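Local coordinates for protein peptidase, M20/M25/M40 family (Staphylococcus aureus, PDB 4EWT) that probably hydrolyses amide bonds of N-acyl amino acids or related substrates, as a manganese-binding amidohydrolase of the M20 peptidase family, at residues A205-A208 against I209-G212. Residues are numbered along the deposited sequence; the frame is centred on the assembly and turned at random.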
loop_
_atom_site.group_PDB
_atom_site.type_symbol
_atom_site.label_atom_id
_atom_site.label_comp_id
_atom_site.label_asym_id
_atom_site.label_seq_id
_atom_site.Cartn_x
_atom_site.Cartn_y
_atom_site.Cartn_z
ATOM N N ALA A 205 -14.609 13.377 -8.309
ATOM C CA ALA A 205 -13.711 12.782 -9.288
ATOM C C ALA A 205 -13.380 11.333 -8.918
ATOM O O ALA A 205 -13.827 10.831 -7.869
ATOM C CB ALA A 205 -12.452 13.639 -9.428
ATOM N N ASN A 206 -12.609 10.661 -9.770
ATOM C CA ASN A 206 -12.067 9.327 -9.451
ATOM C C ASN A 206 -10.595 9.291 -9.850
ATOM O O ASN A 206 -10.251 9.188 -11.019
ATOM C CB ASN A 206 -12.850 8.219 -10.158
ATOM C CG ASN A 206 -12.567 6.836 -9.599
ATOM O OD1 ASN A 206 -12.971 5.837 -10.185
ATOM N ND2 ASN A 206 -11.888 6.763 -8.463
ATOM N N ASP A 207 -9.746 9.376 -8.843
ATOM C CA ASP A 207 -8.324 9.669 -9.003
ATOM C C ASP A 207 -7.577 8.481 -9.638
ATOM O O ASP A 207 -7.415 7.447 -9.013
ATOM C CB ASP A 207 -7.795 10.015 -7.595
ATOM C CG ASP A 207 -6.471 10.726 -7.603
ATOM O OD1 ASP A 207 -5.637 10.473 -8.514
ATOM O OD2 ASP A 207 -6.249 11.534 -6.657
ATOM N N ALA A 208 -7.134 8.620 -10.881
ATOM C CA ALA A 208 -6.386 7.542 -11.511
ATOM C C ALA A 208 -4.982 7.361 -10.915
ATOM O O ALA A 208 -4.435 6.263 -10.939
ATOM C CB ALA A 208 -6.307 7.731 -13.011
ATOM N N ILE A 209 -4.396 8.429 -10.392
ATOM C CA ILE A 209 -3.047 8.310 -9.811
ATOM C C ILE A 209 -3.093 7.477 -8.527
ATOM O O ILE A 209 -2.266 6.611 -8.333
ATOM C CB ILE A 209 -2.358 9.689 -9.619
ATOM C CG1 ILE A 209 -1.904 10.201 -10.995
ATOM C CG2 ILE A 209 -1.159 9.593 -8.628
ATOM C CD1 ILE A 209 -1.506 11.677 -11.041
ATOM N N VAL A 210 -4.046 7.765 -7.648
ATOM C CA VAL A 210 -4.265 6.980 -6.448
ATOM C C VAL A 210 -4.533 5.507 -6.825
ATOM O O VAL A 210 -3.902 4.614 -6.279
ATOM C CB VAL A 210 -5.433 7.581 -5.621
ATOM C CG1 VAL A 210 -6.003 6.565 -4.648
ATOM C CG2 VAL A 210 -5.003 8.878 -4.922
ATOM N N ALA A 211 -5.421 5.247 -7.785
ATOM C CA ALA A 211 -5.718 3.860 -8.148
ATOM C C ALA A 211 -4.494 3.140 -8.714
ATOM O O ALA A 211 -4.243 1.983 -8.378
ATOM C CB ALA A 211 -6.899 3.784 -9.178
ATOM N N GLY A 212 -3.763 3.837 -9.594
ATOM C CA GLY A 212 -2.567 3.268 -10.208
ATOM C C GLY A 212 -1.481 3.017 -9.167
ATOM O O GLY A 212 -0.764 2.014 -9.247
#
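Asp207 and Val210 meet in an N-cap, in which a side chain just before a helix accepts from the otherwise unbonded N-H groups of its first turn; here Asp207 caps helix 208-226, beside the antiparallel sheet of the domain remote from the two manganese ions. It is a worked example of how a helix start is satisfied until its own backbone bonds begin. Among the polar contacts, Asp207 OD1 accepts a hydrogen bond from Val210 N at 3.3 Å, nearly straight at the hydrogen (168°) but arriving from above the carboxylate plane. A second bond, from Ile209 N to Asp207 OD1 at 3.0 Å, is bent and weak. A chi1 of -163°, which sets CG opposite the backbone N and beside the carbonyl carbon, brings OD1 to both N-H groups, where the positive end of the helix dipole would be expected to stabilise the charge. Backbone bonds then take over: Ala211 N donates to Asp207 O, and Gly212 N to Ala208 O at 2.9 Å, the regular i+4 to i pattern.

The other carboxylate oxygen serves the subunit interface. Asp207 OD2 makes a salt bridge to Arg225 NH2 of a neighbouring subunit, so one buried side chain both caps its helix and ties two chains together. Val210 also packs on Thr221 of the same neighbour, while Ile209 packs on Gly238 of a different one.

Van der Waals contact accompanies the cap. The Asp207 and Val210 side chains cross at about a right angle, and the Val210 CG2 methyl rests against the carboxylate, 3.4 Å from Asp207 OD2.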